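Local coordinates for 3-hydroxy-3-methylglutaryl-CoA lyase (Acinetobacter baumannii, PDB 6NDS), which belongs to the HMGL-like family of TIM-barrel enzymes and holds a zinc ion and coenzyme A in this structure, at residues 33-44 against 67-78; 55-63 against 88-99. All coordinates share one frame; numbering follows the deposited sequence.

In the fold
The two contacts belong to one side of a TIM barrel, and their centres lie about 14 Å apart. Strand 53-58 follows helix 36-46 in the chain and leads to helix 71-77 and then strand 85-90. Contact 1 therefore packs the two helices flanking strand 53-58 in sequence, whereas contact 2 joins that strand to the next and to helix 93-101. The two contacts meet where Phe75 CD2 lies 3.6 Å from Phe59 CZ and where Leu68 CD1 lies 3.4 Å from Ser58 OG. Contact 2 supplies eight residues of the coenzyme A pocket; contact 1 stands farther back, the Leu68 side chain about 6 Å from coenzyme A and about 10 Å from the zinc ion.

Contact 1 of 2, residues 33-44 against 67-78; sequences WVPTDKKIDLIN and NLRDGEEVFTGI. With EDO (1,2-ethanediol), chain G.
Asp70 turns its carboxylate between its own backbone N and carbonyl carbon (chi1 56°), and Lys39 comes to it from the opposite direction on a chain that stays extended until its last torsion bends (chi4 80°). They form a salt bridge, with Lys39 NZ 2.9 Å from Asp70 OD2, on the syn side of that oxygen but lifted from the carboxylate plane. Thr36 OG1 donates to the anti lone pair of the same Asp70 OD2 at 2.8 Å, so two donors grip one oxygen. Threonine suits this place because its methyl, CG2, meanwhile packs on the CG of Glu73. Buried Lys39 NZ also donates to Val34 O at 2.6 Å, lying in the plane of that carbonyl, and more weakly to Asn67 O; this setting probably favours the charged form. Lys39 NZ also lies over one face of the Trp33 ring, toward its rim, while Trp33 CZ3 comes within 3.3 Å of Asn67 O.

Beyond this polar end the contact becomes aliphatic. Ile43 and Val74 cross at about a right angle, and Ile43 CD1 presses to 3.4 Å from Val74 CG1, tighter than usual. The other branch of Ile43, CG2, meets Ile78 CG2 at 3.7 Å. Gly77, having no side chain, lets Ile40 CD1 settle 3.9 Å from its CA. At the far end a water links Asn44 ND2 to Gly77 O, while Asn44 OD1 accepts from Thr79 N.

The axes of 36-44 and 71-77 approach to 9.2 Å and cross at -45°, as neighbouring helices on the outside of the barrel. Ile43 also touches Ala56 of strand 53-58 and Pro23 of helix 22-28, and Val34 rests on Leu292 of helix 288-292.

Contact 2 of 2, residues 55-63 against 88-99; sequences EAGSFVSPK and GLIPNLKGALRA. With COA (coenzyme A), chain B.
Phe59 O receives the adenine amino group of coenzyme A, with N6A 3.0 Å away, and a CA-H...O contact from Gly95, whose CA is 3.4 Å from Phe59 O; glycine allows the helix to come this close. The setting is a beta-alpha-beta unit of the TIM barrel, in which strands 53-58 and 85-90 run parallel. Two nearly straight backbone bonds join them: Leu89 N donates to Gly57 O at 3.0 Å, and Phe59 N donates to Leu89 O at 2.9 Å.

Phe59 then leaves the sheet and wedges its ring against helix 93-99. Ala99 CA sits 3.8 Å from the ring centroid, almost on the normal, a CH-pi contact that the small alanine permits. Arg98 bends at chi3 (58°) to bring its guanidinium to the edge of the ring: the planes are 75° apart, Arg98 NE lies in the ring plane and Phe59 CD1 stands over one guanidinium face, toward its rim.

The bend also brings Arg98 NH1 to 3.3 Å from Val60 O, which it meets from above the carbonyl plane, and sends the same nitrogen toward adenine N1A in a weak bond. Arginine suits the place because its long side chain carries a flat, charged guanidinium that can serve both the protein loop and the ligand. Val60 CG1 packs on Leu89 CD2 and Pro91 CG, while Ser61 N donates to O9P of the pantetheine arm.

Asn92 suits the start of helix 93-99 because its amide works in two directions: OD1 caps Gly95 N and accepts from adenine N6A, while ND2 donates to N7A of coenzyme A at 3.0 Å.

Contact 1 of 2, residues 33-44 against 67-78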
loop_
_atom_site.group_PDB
_atom_site.type_symbol
_atom_site.label_atom_id
_atom_site.label_comp_id
_atom_site.label_asym_id
_atom_site.label_seq_id
_atom_site.Cartn_x
_atom_site.Cartn_y
_atom_site.Cartn_z
ATOM N N TRP A 33 -23.084 -9.846 11.391
ATOM C CA TRP A 33 -23.943 -8.725 11.719
ATOM C C TRP A 33 -23.341 -7.912 12.858
ATOM O O TRP A 33 -22.874 -8.473 13.857
ATOM C CB TRP A 33 -25.309 -9.284 12.111
ATOM C CG TRP A 33 -26.276 -8.320 12.687
ATOM C CD1 TRP A 33 -26.647 -8.209 14.002
ATOM C CD2 TRP A 33 -27.027 -7.348 11.971
ATOM N NE1 TRP A 33 -27.583 -7.215 14.143
ATOM C CE2 TRP A 33 -27.832 -6.667 12.908
ATOM C CE3 TRP A 33 -27.095 -6.977 10.622
ATOM C CZ2 TRP A 33 -28.693 -5.638 12.543
ATOM C CZ3 TRP A 33 -27.961 -5.957 10.259
ATOM C CH2 TRP A 33 -28.749 -5.300 11.217
ATOM N N VAL A 34 -23.342 -6.589 12.711
ATOM C CA VAL A 34 -22.989 -5.668 13.783
ATOM C C VAL A 34 -24.287 -5.135 14.384
ATOM O O VAL A 34 -25.064 -4.489 13.655
ATOM C CB VAL A 34 -22.106 -4.517 13.296
ATOM C CG1 VAL A 34 -21.844 -3.529 14.437
ATOM C CG2 VAL A 34 -20.787 -5.057 12.724
ATOM N N PRO A 35 -24.576 -5.394 15.652
ATOM C CA PRO A 35 -25.852 -4.964 16.227
ATOM C C PRO A 35 -26.067 -3.470 16.074
ATOM O O PRO A 35 -25.123 -2.672 16.072
ATOM C CB PRO A 35 -25.729 -5.344 17.701
ATOM C CG PRO A 35 -24.704 -6.422 17.744
ATOM C CD PRO A 35 -23.763 -6.169 16.604
ATOM N N THR A 36 -27.341 -3.103 16.017
ATOM C CA THR A 36 -27.719 -1.711 15.782
ATOM C C THR A 36 -27.080 -0.752 16.788
ATOM O O THR A 36 -26.552 0.297 16.398
ATOM C CB THR A 36 -29.240 -1.616 15.804
ATOM O OG1 THR A 36 -29.754 -2.511 14.805
ATOM C CG2 THR A 36 -29.678 -0.192 15.501
ATOM N N ASP A 37 -27.115 -1.081 18.086
ATOM C CA ASP A 37 -26.556 -0.137 19.048
ATOM C C ASP A 37 -25.037 -0.069 18.952
ATOM O O ASP A 37 -24.457 0.951 19.339
ATOM C CB ASP A 37 -27.010 -0.432 20.489
ATOM C CG ASP A 37 -26.699 -1.849 20.974
ATOM O OD1 ASP A 37 -26.123 -2.660 20.228
ATOM O OD2 ASP A 37 -27.065 -2.149 22.126
ATOM N N LYS A 38 -24.394 -1.108 18.421
ATOM C CA LYS A 38 -22.949 -1.049 18.239
ATOM C C LYS A 38 -22.572 -0.303 16.967
ATOM O O LYS A 38 -21.499 0.309 16.919
ATOM C CB LYS A 38 -22.357 -2.462 18.258
ATOM C CG LYS A 38 -22.529 -3.137 19.610
ATOM C CD LYS A 38 -21.853 -4.501 19.697
ATOM C CE LYS A 38 -22.275 -5.222 20.965
ATOM N NZ LYS A 38 -21.446 -6.431 21.218
ATOM N N LYS A 39 -23.432 -0.337 15.937
ATOM C CA LYS A 39 -23.252 0.559 14.796
ATOM C C LYS A 39 -23.340 2.008 15.256
ATOM O O LYS A 39 -22.521 2.851 14.862
ATOM C CB LYS A 39 -24.310 0.294 13.716
ATOM C CG LYS A 39 -24.171 -1.023 12.929
ATOM C CD LYS A 39 -25.064 -0.952 11.685
ATOM C CE LYS A 39 -25.072 -2.245 10.881
ATOM N NZ LYS A 39 -25.979 -3.267 11.493
ATOM N N ILE A 40 -24.329 2.306 16.098
ATOM C CA ILE A 40 -24.506 3.654 16.629
ATOM C C ILE A 40 -23.286 4.066 17.441
ATOM O O ILE A 40 -22.758 5.175 17.279
ATOM C CB ILE A 40 -25.802 3.732 17.459
ATOM C CG1 ILE A 40 -27.021 3.677 16.529
ATOM C CG2 ILE A 40 -25.821 4.987 18.296
ATOM C CD1 ILE A 40 -28.302 3.350 17.222
ATOM N N ASP A 41 -22.781 3.159 18.283
ATOM C CA ASP A 41 -21.598 3.459 19.094
ATOM C C ASP A 41 -20.388 3.761 18.223
ATOM O O ASP A 41 -19.602 4.670 18.522
ATOM C CB ASP A 41 -21.279 2.279 20.019
ATOM C CG ASP A 41 -22.169 2.227 21.242
ATOM O OD1 ASP A 41 -22.946 3.176 21.473
ATOM O OD2 ASP A 41 -22.084 1.225 21.983
ATOM N N LEU A 42 -20.198 2.971 17.161
ATOM C CA LEU A 42 -19.062 3.168 16.263
ATOM C C LEU A 42 -19.124 4.540 15.606
ATOM O O LEU A 42 -18.128 5.276 15.581
ATOM C CB LEU A 42 -19.039 2.068 15.203
ATOM C CG LEU A 42 -18.005 2.261 14.085
ATOM C CD1 LEU A 42 -16.590 2.175 14.630
ATOM C CD2 LEU A 42 -18.242 1.243 12.963
ATOM N N ILE A 43 -20.300 4.916 15.102
ATOM C CA ILE A 43 -20.448 6.231 14.483
ATOM C C ILE A 43 -20.243 7.335 15.514
ATOM O O ILE A 43 -19.583 8.340 15.229
ATOM C CB ILE A 43 -21.813 6.329 13.780
ATOM C CG1 ILE A 43 -21.862 5.322 12.620
ATOM C CG2 ILE A 43 -22.079 7.766 13.297
ATOM C CD1 ILE A 43 -23.274 4.977 12.175
ATOM N N ASN A 44 -20.782 7.159 16.732
ATOM C CA ASN A 44 -20.569 8.163 17.776
ATOM C C ASN A 44 -19.080 8.340 18.060
ATOM O O ASN A 44 -18.622 9.462 18.294
ATOM C CB ASN A 44 -21.304 7.784 19.059
ATOM C CG ASN A 44 -22.801 7.993 18.962
ATOM O OD1 ASN A 44 -23.294 8.631 18.030
ATOM N ND2 ASN A 44 -23.537 7.469 19.937
ATOM N N ASN A 67 -26.852 -6.537 5.884
ATOM C CA ASN A 67 -26.066 -5.967 6.976
ATOM C C ASN A 67 -26.401 -4.510 7.276
ATOM O O ASN A 67 -26.082 -4.032 8.370
ATOM C CB ASN A 67 -24.575 -6.052 6.661
ATOM C CG ASN A 67 -23.970 -7.369 7.033
ATOM O OD1 ASN A 67 -24.535 -8.138 7.823
ATOM N ND2 ASN A 67 -22.786 -7.637 6.484
ATOM N N LEU A 68 -27.006 -3.782 6.333
ATOM C CA LEU A 68 -27.312 -2.372 6.517
ATOM C C LEU A 68 -28.815 -2.110 6.610
ATOM O O LEU A 68 -29.250 -0.963 6.460
ATOM C CB LEU A 68 -26.688 -1.556 5.384
ATOM C CG LEU A 68 -25.153 -1.600 5.313
ATOM C CD1 LEU A 68 -24.686 -0.701 4.164
ATOM C CD2 LEU A 68 -24.552 -1.152 6.631
ATOM N N ARG A 69 -29.618 -3.147 6.881
ATOM C CA ARG A 69 -31.073 -2.993 6.855
ATOM C C ARG A 69 -31.614 -2.189 8.027
ATOM O O ARG A 69 -32.815 -1.885 8.037
ATOM C CB ARG A 69 -31.766 -4.360 6.827
ATOM C CG ARG A 69 -31.654 -5.141 8.132
ATOM C CD ARG A 69 -32.140 -6.582 7.939
ATOM N NE ARG A 69 -33.519 -6.647 7.455
ATOM C CZ ARG A 69 -34.111 -7.749 6.998
ATOM N NH1 ARG A 69 -33.445 -8.900 6.939
ATOM N NH2 ARG A 69 -35.374 -7.701 6.591
ATOM N N ASP A 70 -30.777 -1.848 9.008
ATOM C CA ASP A 70 -31.190 -1.031 10.142
ATOM C C ASP A 70 -30.832 0.439 9.957
ATOM O O ASP A 70 -30.698 1.166 10.945
ATOM C CB ASP A 70 -30.564 -1.566 11.433
ATOM C CG ASP A 70 -29.047 -1.648 11.363
ATOM O OD1 ASP A 70 -28.464 -1.418 10.278
ATOM O OD2 ASP A 70 -28.418 -1.943 12.404
ATOM N N GLY A 71 -30.688 0.898 8.706
ATOM C CA GLY A 71 -30.229 2.261 8.476
ATOM C C GLY A 71 -31.095 3.318 9.140
ATOM O O GLY A 71 -30.582 4.302 9.680
ATOM N N GLU A 72 -32.417 3.141 9.105
ATOM C CA GLU A 72 -33.280 4.143 9.724
ATOM C C GLU A 72 -32.996 4.270 11.215
ATOM O O GLU A 72 -32.885 5.383 11.740
ATOM C CB GLU A 72 -34.754 3.808 9.496
ATOM C CG GLU A 72 -35.680 4.802 10.180
ATOM C CD GLU A 72 -36.962 5.028 9.413
ATOM O OE1 GLU A 72 -37.289 4.183 8.553
ATOM O OE2 GLU A 72 -37.637 6.050 9.665
ATOM N N GLU A 73 -32.861 3.142 11.913
ATOM C CA GLU A 73 -32.628 3.220 13.351
ATOM C C GLU A 73 -31.231 3.742 13.653
ATOM O O GLU A 73 -31.042 4.465 14.636
ATOM C CB GLU A 73 -32.867 1.855 14.002
ATOM C CG GLU A 73 -32.682 1.828 15.529
ATOM C CD GLU A 73 -33.599 2.797 16.278
ATOM O OE1 GLU A 73 -34.650 3.193 15.736
ATOM O OE2 GLU A 73 -33.271 3.156 17.427
ATOM N N VAL A 74 -30.250 3.422 12.807
ATOM C CA VAL A 74 -28.915 3.980 13.016
ATOM C C VAL A 74 -28.953 5.501 12.909
ATOM O O VAL A 74 -28.427 6.220 13.775
ATOM C CB VAL A 74 -27.913 3.361 12.029
ATOM C CG1 VAL A 74 -26.594 4.102 12.116
ATOM C CG2 VAL A 74 -27.719 1.873 12.349
ATOM N N PHE A 75 -29.576 6.018 11.843
ATOM C CA PHE A 75 -29.640 7.465 11.659
ATOM C C PHE A 75 -30.463 8.131 12.748
ATOM O O PHE A 75 -30.177 9.276 13.114
ATOM C CB PHE A 75 -30.209 7.817 10.281
ATOM C CG PHE A 75 -29.171 7.855 9.180
ATOM C CD1 PHE A 75 -28.638 9.066 8.744
ATOM C CD2 PHE A 75 -28.723 6.683 8.595
ATOM C CE1 PHE A 75 -27.675 9.099 7.733
ATOM C CE2 PHE A 75 -27.766 6.708 7.580
ATOM C CZ PHE A 75 -27.243 7.912 7.153
ATOM N N THR A 76 -31.473 7.425 13.278
ATOM C CA THR A 76 -32.291 7.929 14.380
ATOM C C THR A 76 -31.481 8.043 15.662
ATOM O O THR A 76 -31.654 8.996 16.437
ATOM C CB THR A 76 -33.483 6.985 14.603
ATOM O OG1 THR A 76 -34.385 7.092 13.509
ATOM C CG2 THR A 76 -34.224 7.303 15.919
ATOM N N GLY A 77 -30.591 7.080 15.896
ATOM C CA GLY A 77 -29.977 6.875 17.188
ATOM C C GLY A 77 -28.658 7.579 17.424
ATOM O O GLY A 77 -28.292 7.793 18.583
ATOM N N ILE A 78 -27.940 7.954 16.358
ATOM C CA ILE A 78 -26.613 8.536 16.534
ATOM C C ILE A 78 -26.718 9.942 17.118
ATOM O O ILE A 78 -27.735 10.638 16.981
ATOM C CB ILE A 78 -25.835 8.556 15.202
ATOM C CG1 ILE A 78 -26.638 9.265 14.104
ATOM C CG2 ILE A 78 -25.450 7.127 14.788
ATOM C CD1 ILE A 78 -25.807 9.516 12.821
HETATM C C1 EDO G . -30.741 10.309 19.995
HETATM O O1 EDO G . -31.224 10.705 18.708
HETATM C C2 EDO G . -29.283 10.725 20.118
HETATM O O2 EDO G . -29.153 12.102 19.751
HETATM O O HOH W 1 -24.052 -5.255 10.172
HETATM O O HOH W 2 -26.272 8.259 20.363
#

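Contact 2 of 2, residues 55-63 against 88-99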
loop_
_atom_site.group_PDB
_atom_site.type_symbol
_atom_site.label_atom_id
_atom_site.label_comp_id
_atom_site.label_asym_id
_atom_site.label_seq_id
_atom_site.Cartn_x
_atom_site.Cartn_y
_atom_site.Cartn_z
ATOM N N GLU A 55 -20.261 8.595 6.245
ATOM C CA GLU A 55 -21.339 7.874 5.569
ATOM C C GLU A 55 -21.846 6.842 6.571
ATOM O O GLU A 55 -21.209 5.806 6.796
ATOM C CB GLU A 55 -20.851 7.253 4.262
ATOM C CG GLU A 55 -22.001 6.878 3.324
ATOM C CD GLU A 55 -21.532 6.641 1.893
ATOM O OE1 GLU A 55 -20.840 5.628 1.659
ATOM O OE2 GLU A 55 -21.837 7.476 1.011
ATOM N N ALA A 56 -22.993 7.144 7.189
ATOM C CA ALA A 56 -23.502 6.391 8.331
ATOM C C ALA A 56 -24.297 5.152 7.940
ATOM O O ALA A 56 -24.565 4.317 8.812
ATOM C CB ALA A 56 -24.380 7.286 9.212
ATOM N N GLY A 57 -24.690 5.006 6.681
ATOM C CA GLY A 57 -25.420 3.819 6.280
ATOM C C GLY A 57 -25.978 3.972 4.880
ATOM O O GLY A 57 -25.647 4.914 4.148
ATOM N N SER A 58 -26.834 3.015 4.523
ATOM C CA SER A 58 -27.456 2.949 3.209
ATOM C C SER A 58 -28.950 2.762 3.366
ATOM O O SER A 58 -29.422 2.209 4.365
ATOM C CB SER A 58 -26.933 1.767 2.372
ATOM O OG SER A 58 -25.566 1.905 2.096
ATOM N N PHE A 59 -29.691 3.177 2.346
ATOM C CA PHE A 59 -31.130 2.943 2.285
ATOM C C PHE A 59 -31.411 2.120 1.038
ATOM O O PHE A 59 -31.915 2.623 0.034
ATOM C CB PHE A 59 -31.884 4.276 2.336
ATOM C CG PHE A 59 -31.669 4.992 3.643
ATOM C CD1 PHE A 59 -32.492 4.726 4.726
ATOM C CD2 PHE A 59 -30.601 5.857 3.808
ATOM C CE1 PHE A 59 -32.275 5.343 5.945
ATOM C CE2 PHE A 59 -30.368 6.472 5.033
ATOM C CZ PHE A 59 -31.222 6.216 6.101
ATOM N N VAL A 60 -31.059 0.835 1.120
ATOM C CA VAL A 60 -31.107 -0.091 -0.003
ATOM C C VAL A 60 -31.937 -1.303 0.403
ATOM O O VAL A 60 -32.320 -1.467 1.562
ATOM C CB VAL A 60 -29.693 -0.525 -0.457
ATOM C CG1 VAL A 60 -28.876 0.686 -0.899
ATOM C CG2 VAL A 60 -28.970 -1.265 0.674
ATOM N N SER A 61 -32.222 -2.148 -0.583
ATOM C CA SER A 61 -33.019 -3.341 -0.341
ATOM C C SER A 61 -32.385 -4.180 0.763
ATOM O O SER A 61 -31.178 -4.444 0.716
ATOM C CB SER A 61 -33.130 -4.177 -1.615
ATOM O OG SER A 61 -33.694 -5.446 -1.321
ATOM N N PRO A 62 -33.150 -4.617 1.763
ATOM C CA PRO A 62 -32.584 -5.547 2.747
ATOM C C PRO A 62 -32.272 -6.908 2.152
ATOM O O PRO A 62 -31.482 -7.654 2.744
ATOM C CB PRO A 62 -33.683 -5.636 3.816
ATOM C CG PRO A 62 -34.944 -5.379 3.052
ATOM C CD PRO A 62 -34.579 -4.354 2.004
ATOM N N LYS A 63 -32.866 -7.257 1.002
ATOM C CA LYS A 63 -32.487 -8.498 0.333
ATOM C C LYS A 63 -31.114 -8.375 -0.312
ATOM O O LYS A 63 -30.367 -9.357 -0.378
ATOM C CB LYS A 63 -33.529 -8.878 -0.716
ATOM C CG LYS A 63 -34.891 -9.231 -0.142
ATOM C CD LYS A 63 -35.854 -9.622 -1.259
ATOM C CE LYS A 63 -37.216 -10.003 -0.717
ATOM N NZ LYS A 63 -38.120 -10.478 -1.809
ATOM N N GLY A 88 -26.113 9.363 3.661
ATOM C CA GLY A 88 -26.687 8.054 3.395
ATOM C C GLY A 88 -26.598 7.685 1.919
ATOM O O GLY A 88 -26.876 8.523 1.054
ATOM N N LEU A 89 -26.212 6.442 1.622
ATOM C CA LEU A 89 -26.137 5.955 0.244
ATOM C C LEU A 89 -27.523 5.563 -0.253
ATOM O O LEU A 89 -28.257 4.841 0.433
ATOM C CB LEU A 89 -25.188 4.755 0.148
ATOM C CG LEU A 89 -25.017 4.141 -1.254
ATOM C CD1 LEU A 89 -23.614 3.599 -1.415
ATOM C CD2 LEU A 89 -26.016 3.018 -1.520
ATOM N N ILE A 90 -27.836 5.983 -1.479
ATOM C CA ILE A 90 -29.177 5.909 -2.055
ATOM C C ILE A 90 -29.109 5.299 -3.451
ATOM O O ILE A 90 -28.282 5.736 -4.266
ATOM C CB ILE A 90 -29.813 7.307 -2.111
ATOM C CG1 ILE A 90 -29.847 7.934 -0.715
ATOM C CG2 ILE A 90 -31.201 7.236 -2.714
ATOM C CD1 ILE A 90 -30.564 7.082 0.301
ATOM N N PRO A 91 -29.945 4.302 -3.790
ATOM C CA PRO A 91 -29.926 3.797 -5.167
ATOM C C PRO A 91 -31.096 4.262 -6.024
ATOM O O PRO A 91 -31.025 4.156 -7.254
ATOM C CB PRO A 91 -29.999 2.283 -4.956
ATOM C CG PRO A 91 -30.965 2.173 -3.778
ATOM C CD PRO A 91 -30.739 3.424 -2.908
ATOM N N ASN A 92 -32.183 4.726 -5.402
ATOM C CA ASN A 92 -33.429 5.005 -6.115
ATOM C C ASN A 92 -34.327 5.891 -5.249
ATOM O O ASN A 92 -33.967 6.284 -4.137
ATOM C CB ASN A 92 -34.150 3.708 -6.514
ATOM C CG ASN A 92 -34.536 2.840 -5.310
ATOM O OD1 ASN A 92 -34.440 3.260 -4.155
ATOM N ND2 ASN A 92 -34.970 1.618 -5.590
ATOM N N LEU A 93 -35.524 6.184 -5.770
ATOM C CA LEU A 93 -36.412 7.136 -5.106
ATOM C C LEU A 93 -36.890 6.620 -3.752
ATOM O O LEU A 93 -36.948 7.382 -2.778
ATOM C CB LEU A 93 -37.599 7.462 -6.012
ATOM C CG LEU A 93 -38.669 8.360 -5.391
ATOM C CD1 LEU A 93 -38.055 9.678 -4.960
ATOM C CD2 LEU A 93 -39.809 8.584 -6.370
ATOM N N LYS A 94 -37.233 5.331 -3.666
ATOM C CA LYS A 94 -37.679 4.773 -2.392
ATOM C C LYS A 94 -36.629 4.977 -1.304
ATOM O O LYS A 94 -36.964 5.356 -0.176
ATOM C CB LYS A 94 -38.004 3.289 -2.548
ATOM N N GLY A 95 -35.357 4.743 -1.635
ATOM C CA GLY A 95 -34.293 4.955 -0.662
ATOM C C GLY A 95 -34.106 6.416 -0.302
ATOM O O GLY A 95 -33.856 6.749 0.859
ATOM N N ALA A 96 -34.224 7.307 -1.289
ATOM C CA ALA A 96 -34.136 8.740 -1.013
ATOM C C ALA A 96 -35.201 9.178 -0.015
ATOM O O ALA A 96 -34.922 9.954 0.909
ATOM C CB ALA A 96 -34.266 9.530 -2.318
ATOM N N LEU A 97 -36.431 8.689 -0.185
ATOM C CA LEU A 97 -37.512 9.086 0.711
ATOM C C LEU A 97 -37.280 8.555 2.120
ATOM O O LEU A 97 -37.554 9.255 3.102
ATOM C CB LEU A 97 -38.853 8.604 0.158
ATOM C CG LEU A 97 -39.268 9.345 -1.113
ATOM C CD1 LEU A 97 -40.521 8.747 -1.732
ATOM C CD2 LEU A 97 -39.469 10.823 -0.815
ATOM N N ARG A 98 -36.772 7.322 2.232
ATOM C CA ARG A 98 -36.397 6.774 3.535
ATOM C C ARG A 98 -35.318 7.623 4.190
ATOM O O ARG A 98 -35.384 7.911 5.389
ATOM C CB ARG A 98 -35.891 5.330 3.390
ATOM C CG ARG A 98 -36.930 4.258 3.025
ATOM C CD ARG A 98 -36.234 2.917 2.723
ATOM N NE ARG A 98 -35.428 2.441 3.852
ATOM C CZ ARG A 98 -34.393 1.604 3.753
ATOM N NH1 ARG A 98 -34.009 1.144 2.570
ATOM N NH2 ARG A 98 -33.732 1.234 4.844
ATOM N N ALA A 99 -34.308 8.022 3.411
ATOM C CA ALA A 99 -33.195 8.787 3.965
ATOM C C ALA A 99 -33.656 10.145 4.477
ATOM O O ALA A 99 -33.194 10.607 5.529
ATOM C CB ALA A 99 -32.098 8.952 2.907
HETATM N N1A COA B . -34.827 0.330 0.132
HETATM C C2A COA B . -35.613 -0.651 0.600
HETATM N N3A COA B . -36.507 -1.397 -0.047
HETATM C C4A COA B . -36.554 -1.057 -1.345
HETATM C C5A COA B . -35.807 -0.085 -1.977
HETATM C C6A COA B . -34.896 0.641 -1.187
HETATM N N6A COA B . -34.122 1.612 -1.663
HETATM N N7A COA B . -36.138 -0.023 -3.324
HETATM C C8A COA B . -37.060 -0.945 -3.482
HETATM N N9A COA B . -37.354 -1.607 -2.314
HETATM C C1B COA B . -38.344 -2.667 -2.107
HETATM C C2B COA B . -39.766 -2.288 -2.515
HETATM O O2B COA B . -40.462 -1.499 -1.574
HETATM C C3B COA B . -40.354 -3.679 -2.731
HETATM O O3B COA B . -40.531 -4.346 -1.486
HETATM P P3B COA B . -41.577 -5.572 -1.644
HETATM O O7A COA B . -40.811 -6.779 -2.155
HETATM O O8A COA B . -42.621 -5.099 -2.638
HETATM O O9A COA B . -42.168 -5.806 -0.267
HETATM C C4B COA B . -39.222 -4.280 -3.547
HETATM O O4B COA B . -38.017 -3.791 -2.894
HETATM C C5B COA B . -39.230 -3.768 -4.963
HETATM O O5B COA B . -38.169 -4.391 -5.701
HETATM P P1A COA B . -37.698 -3.656 -7.040
HETATM O O1A COA B . -38.130 -2.228 -7.022
HETATM O O2A COA B . -38.006 -4.513 -8.223
HETATM O O3A COA B . -36.122 -3.680 -6.762
HETATM P P2A COA B . -35.053 -4.866 -6.780
HETATM O O4A COA B . -34.770 -5.226 -8.201
HETATM O O5A COA B . -35.459 -5.943 -5.829
HETATM O O6A COA B . -33.798 -4.101 -6.137
HETATM C CBP COA B . -32.498 -2.149 -5.687
HETATM C CCP COA B . -33.324 -2.874 -6.744
HETATM C CDP COA B . -31.803 -0.930 -6.302
HETATM C CEP COA B . -33.427 -1.680 -4.561
HETATM C CAP COA B . -31.465 -3.143 -5.148
HETATM O OAP COA B . -30.769 -3.722 -6.242
HETATM C C9P COA B . -30.456 -2.513 -4.203
HETATM O O9P COA B . -30.791 -2.162 -3.076
HETATM N N8P COA B . -29.220 -2.387 -4.659
HETATM C C7P COA B . -28.168 -1.694 -3.926
HETATM C C6P COA B . -27.110 -2.654 -3.446
HETATM C C5P COA B . -25.935 -1.931 -2.823
HETATM O O5P COA B . -26.110 -1.071 -1.962
HETATM N N4P COA B . -24.718 -2.287 -3.253
HETATM C C3P COA B . -23.473 -1.831 -2.651
HETATM C C2P COA B . -23.336 -0.328 -2.682
HETATM S S1P COA B . -23.553 0.338 -4.351
HETATM O O HOH W 3 -30.842 -0.011 3.904
#